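Local coordinates for protein muconate lactonizing enzyme (Corynebacterium glutamicum, PDB 3I4K) that belongs, as a muconate lactonizing enzyme by name, to the enolase superfamily and carries a magnesium ion in its barrel domain, at residues A117-S121 with L122-V126; H212-P215 with I216-E219. All blocks are in the same frame, centred on the assembly; numbering follows the deposited sequence.

Interaction 1. Residues A117-S121 with L122-V126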
loop_
_atom_site.group_PDB
_atom_site.type_symbol
_atom_site.label_atom_id
_atom_site.label_comp_id
_atom_site.label_asym_id
_atom_site.label_seq_id
_atom_site.Cartn_x
_atom_site.Cartn_y
_atom_site.Cartn_z
ATOM N N ALA A 117 9.944 3.940 17.111
ATOM C CA ALA A 117 11.135 4.759 17.308
ATOM C C ALA A 117 11.151 6.005 16.421
ATOM O O ALA A 117 11.573 7.081 16.852
ATOM C CB ALA A 117 12.388 3.920 17.051
ATOM N N TRP A 118 10.686 5.857 15.185
ATOM C CA TRP A 118 10.655 6.964 14.231
ATOM C C TRP A 118 9.524 7.961 14.523
ATOM O O TRP A 118 9.740 9.176 14.520
ATOM C CB TRP A 118 10.519 6.402 12.811
ATOM C CG TRP A 118 10.932 7.337 11.709
ATOM C CD1 TRP A 118 11.657 8.490 11.831
ATOM C CD2 TRP A 118 10.698 7.160 10.307
ATOM N NE1 TRP A 118 11.891 9.039 10.592
ATOM C CE2 TRP A 118 11.314 8.241 9.639
ATOM C CE3 TRP A 118 10.028 6.187 9.550
ATOM C CZ2 TRP A 118 11.279 8.380 8.249
ATOM C CZ3 TRP A 118 9.994 6.324 8.169
ATOM C CH2 TRP A 118 10.617 7.413 7.533
ATOM N N ALA A 119 8.322 7.453 14.779
ATOM C CA ALA A 119 7.186 8.318 15.068
ATOM C C ALA A 119 7.409 9.137 16.347
ATOM O O ALA A 119 6.985 10.289 16.436
ATOM C CB ALA A 119 5.913 7.490 15.186
ATOM N N ARG A 120 8.059 8.538 17.341
ATOM C CA ARG A 120 8.330 9.252 18.588
ATOM C C ARG A 120 9.419 10.297 18.351
ATOM O O ARG A 120 9.348 11.411 18.878
ATOM C CB ARG A 120 8.751 8.273 19.691
ATOM C CG ARG A 120 7.586 7.466 20.263
ATOM C CD ARG A 120 8.057 6.415 21.254
ATOM N NE ARG A 120 6.949 5.629 21.784
ATOM C CZ ARG A 120 6.056 6.086 22.655
ATOM N NH1 ARG A 120 6.144 7.332 23.105
ATOM N NH2 ARG A 120 5.060 5.308 23.056
ATOM N N SER A 121 10.417 9.936 17.544
ATOM C CA SER A 121 11.507 10.845 17.221
ATOM C C SER A 121 10.995 12.077 16.487
ATOM O O SER A 121 11.562 13.163 16.617
ATOM C CB SER A 121 12.555 10.152 16.345
ATOM O OG SER A 121 13.320 9.213 17.079
ATOM N N LEU A 122 9.930 11.907 15.708
ATOM C CA LEU A 122 9.354 13.015 14.948
ATOM C C LEU A 122 8.234 13.647 15.755
ATOM O O LEU A 122 7.632 14.646 15.350
ATOM C CB LEU A 122 8.798 12.513 13.616
ATOM C CG LEU A 122 9.724 11.744 12.671
ATOM C CD1 LEU A 122 8.920 11.322 11.438
ATOM C CD2 LEU A 122 10.922 12.601 12.264
ATOM N N ASN A 123 7.960 13.038 16.903
ATOM C CA ASN A 123 6.919 13.492 17.812
ATOM C C ASN A 123 5.519 13.440 17.200
ATOM O O ASN A 123 4.764 14.418 17.238
ATOM C CB ASN A 123 7.233 14.908 18.312
ATOM C CG ASN A 123 6.402 15.289 19.523
ATOM O OD1 ASN A 123 6.410 14.591 20.543
ATOM N ND2 ASN A 123 5.674 16.396 19.419
ATOM N N VAL A 124 5.173 12.278 16.649
ATOM C CA VAL A 124 3.861 12.069 16.043
ATOM C C VAL A 124 3.392 10.643 16.307
ATOM O O VAL A 124 4.184 9.786 16.694
ATOM C CB VAL A 124 3.914 12.265 14.511
ATOM C CG1 VAL A 124 4.319 13.681 14.176
ATOM C CG2 VAL A 124 4.891 11.269 13.898
ATOM N N PRO A 125 2.089 10.373 16.117
ATOM C CA PRO A 125 1.556 9.023 16.333
ATOM C C PRO A 125 2.138 8.135 15.228
ATOM O O PRO A 125 2.617 8.646 14.213
ATOM C CB PRO A 125 0.051 9.206 16.148
ATOM C CG PRO A 125 -0.176 10.669 16.416
ATOM C CD PRO A 125 1.010 11.317 15.785
ATOM N N VAL A 126 2.103 6.820 15.406
ATOM C CA VAL A 126 2.619 5.934 14.369
ATOM C C VAL A 126 1.761 6.026 13.099
ATOM O O VAL A 126 2.268 5.855 11.989
ATOM C CB VAL A 126 2.657 4.474 14.858
ATOM C CG1 VAL A 126 2.565 3.521 13.679
ATOM C CG2 VAL A 126 3.952 4.221 15.632
#

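Interaction 2. Residues H212-P215 with I216-E219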
loop_
_atom_site.group_PDB
_atom_site.type_symbol
_atom_site.label_atom_id
_atom_site.label_comp_id
_atom_site.label_asym_id
_atom_site.label_seq_id
_atom_site.Cartn_x
_atom_site.Cartn_y
_atom_site.Cartn_z
ATOM N N HIS A 212 -19.946 -30.868 5.656
ATOM C CA HIS A 212 -21.042 -31.608 6.263
ATOM C C HIS A 212 -21.721 -30.859 7.413
ATOM O O HIS A 212 -22.941 -30.762 7.457
ATOM C CB HIS A 212 -20.533 -32.973 6.747
ATOM C CG HIS A 212 -21.598 -33.847 7.330
ATOM N ND1 HIS A 212 -22.131 -33.638 8.585
ATOM C CD2 HIS A 212 -22.236 -34.930 6.825
ATOM C CE1 HIS A 212 -23.051 -34.554 8.828
ATOM N NE2 HIS A 212 -23.135 -35.350 7.776
ATOM N N TYR A 213 -20.934 -30.297 8.322
ATOM C CA TYR A 213 -21.506 -29.619 9.488
ATOM C C TYR A 213 -21.778 -28.118 9.399
ATOM O O TYR A 213 -22.760 -27.643 9.968
ATOM C CB TYR A 213 -20.628 -29.899 10.710
ATOM C CG TYR A 213 -20.578 -31.365 11.091
ATOM C CD1 TYR A 213 -21.580 -31.943 11.875
ATOM C CD2 TYR A 213 -19.544 -32.182 10.638
ATOM C CE1 TYR A 213 -21.549 -33.308 12.194
ATOM C CE2 TYR A 213 -19.505 -33.536 10.949
ATOM C CZ TYR A 213 -20.510 -34.092 11.727
ATOM O OH TYR A 213 -20.454 -35.433 12.024
ATOM N N LEU A 214 -20.924 -27.366 8.707
ATOM C CA LEU A 214 -21.133 -25.925 8.613
ATOM C C LEU A 214 -22.555 -25.552 8.195
ATOM O O LEU A 214 -23.078 -24.542 8.649
ATOM C CB LEU A 214 -20.104 -25.282 7.673
ATOM C CG LEU A 214 -18.643 -25.316 8.158
ATOM C CD1 LEU A 214 -17.749 -24.541 7.187
ATOM C CD2 LEU A 214 -18.552 -24.714 9.557
ATOM N N PRO A 215 -23.203 -26.358 7.330
ATOM C CA PRO A 215 -24.574 -26.006 6.934
ATOM C C PRO A 215 -25.477 -25.892 8.172
ATOM O O PRO A 215 -26.360 -25.035 8.233
ATOM C CB PRO A 215 -24.981 -27.167 6.032
ATOM C CG PRO A 215 -23.683 -27.566 5.399
ATOM C CD PRO A 215 -22.734 -27.538 6.582
ATOM N N ILE A 216 -25.243 -26.765 9.155
ATOM C CA ILE A 216 -26.016 -26.754 10.389
ATOM C C ILE A 216 -25.811 -25.440 11.133
ATOM O O ILE A 216 -26.757 -24.872 11.683
ATOM C CB ILE A 216 -25.617 -27.929 11.309
ATOM C CG1 ILE A 216 -25.926 -29.251 10.610
ATOM C CG2 ILE A 216 -26.386 -27.853 12.635
ATOM C CD1 ILE A 216 -25.299 -30.456 11.286
ATOM N N LEU A 217 -24.576 -24.954 11.152
ATOM C CA LEU A 217 -24.278 -23.688 11.811
ATOM C C LEU A 217 -24.874 -22.511 11.055
ATOM O O LEU A 217 -25.245 -21.504 11.660
ATOM C CB LEU A 217 -22.767 -23.489 11.953
ATOM C CG LEU A 217 -22.057 -24.490 12.866
ATOM C CD1 LEU A 217 -20.617 -24.062 13.067
ATOM C CD2 LEU A 217 -22.768 -24.557 14.211
ATOM N N ALA A 218 -24.966 -22.633 9.732
ATOM C CA ALA A 218 -25.530 -21.567 8.909
ATOM C C ALA A 218 -27.023 -21.419 9.195
ATOM O O ALA A 218 -27.555 -20.305 9.277
ATOM C CB ALA A 218 -25.311 -21.875 7.432
ATOM N N GLU A 219 -27.697 -22.554 9.339
ATOM C CA GLU A 219 -29.124 -22.557 9.614
ATOM C C GLU A 219 -29.377 -22.005 11.012
ATOM O O GLU A 219 -30.427 -21.423 11.273
ATOM C CB GLU A 219 -29.676 -23.980 9.497
ATOM C CG GLU A 219 -31.192 -24.083 9.620
ATOM C CD GLU A 219 -31.714 -25.474 9.285
ATOM O OE1 GLU A 219 -31.347 -26.444 9.989
ATOM O OE2 GLU A 219 -32.491 -25.597 8.313
#

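Interaction 1. Residues A117-S121 with L122-V126
Leu122 lies against the indole of Trp118 one helical turn back, its CD1 over a face of the five-membered ring, 4.1 Å from the ring centroid. This is a CH-pi contact, with the methyl offset toward the rim rather than centred. CG of Trp118 stands anti to the backbone N (chi1 -160°), which carries the indole as a whole toward the leucine; CD1 and NE1 are the ring atoms nearest to it. NE1 is buried here beneath apolar carbon and has no hydrogen-bond partner in the model. On the neighbouring side of the helix end the methyl of Ala119 is the second apolar point: the chain doubles back over it, so that its CB meets CG2 of Val126 at 3.8 Å and CG2 of Val124 at 4.1 Å. Leu122 and Val124 also pack on the second subunit, against its Val124 and Leu122 respectively, which places this turn at the dimer interface.

Further out the backbone takes over. Leu122 N still donates to Trp118 O at 3.0 Å, while Val124 N reaches Ala119 O at 2.7 Å in a nearly straight bond (172°); a weak bond runs from Asn123 N to Arg120 O. At the polar edge, Arg120 NE forms a salt bridge with Asp116, and Ser121 OG is hydrogen-bonded to Asn45. Asn123 takes a positive phi of 62°, turning the chain off the helix axis while the bonds back into the last turn hold: a Schellman motif, here ending helix 104-121 of the N-terminal domain.

Interaction 2. Residues H212-P215 with I216-E219
Ile216 sits beside Tyr213, three residues earlier on helix 207-219, and the two side chains run alongside each other in the same direction. Contact is made by the end of the isoleucine, whose CD1 comes to 4.0 Å from CD1 of the tyrosine ring. CG1 of Ile216 lies anti to its carbonyl carbon (chi1 -62°), directing the longer branch back along the helix to the ring, and CB of the same residue rests on the carbonyl oxygen of Tyr213. Ile216 N donates to Tyr213 O at 2.8 Å, with the donor well above the carbonyl plane and the bond bent to 131°; Leu217 N adds a weak, longer bond to the same oxygen.

Pro215 puts a break in the bonding: its nitrogen carries no hydrogen, so no bond runs from it to the turn before, and the helix is kinked there. Its own carbonyl is nevertheless used in the ordinary helical way, Glu219 N donating to Pro215 O at 3.0 Å, and the methyl of Ala218 packs on the same oxygen.

Helix 207-219 is the crossover of a beta-alpha-beta unit between strands 196-200 and 224-226, in the TIM-barrel-like domain of the enolase superfamily. Leu214, the third main participant, belongs to its inward side, where it packs on Phe225 of the second strand and on Ile240 of helix 234-244. Within the helix it crosses Leu217 at a slant, CD2 of Leu214 to CD1 of Leu217 4.1 Å apart, and Leu217 reaches Phe225 as well. Leu214 O receives Ala218 N at 2.9 Å, almost in line with the carbonyl bond. On the side facing helix 177-189, Tyr213 and Ile216 both touch Thr181.

In the fold
From the N terminus, the chain first builds the antiparallel sheet and helices of the N-terminal domain, and interaction 1 turns it off the last of these, helix 104-121, into the loop leading to strand 137-144 of the barrel. Interaction 2 comes later, inside helix 207-219. Each contact is local and closes no long loop; they lie in series, neither nested nor crossed. Their centres are about 48 Å apart, on opposite sides of the chain's centre. Interaction 1 links the N-terminal domain to the barrel helix 308-320 and to the second subunit, whereas interaction 2 fits an outer barrel helix between helices 177-189 and 234-244.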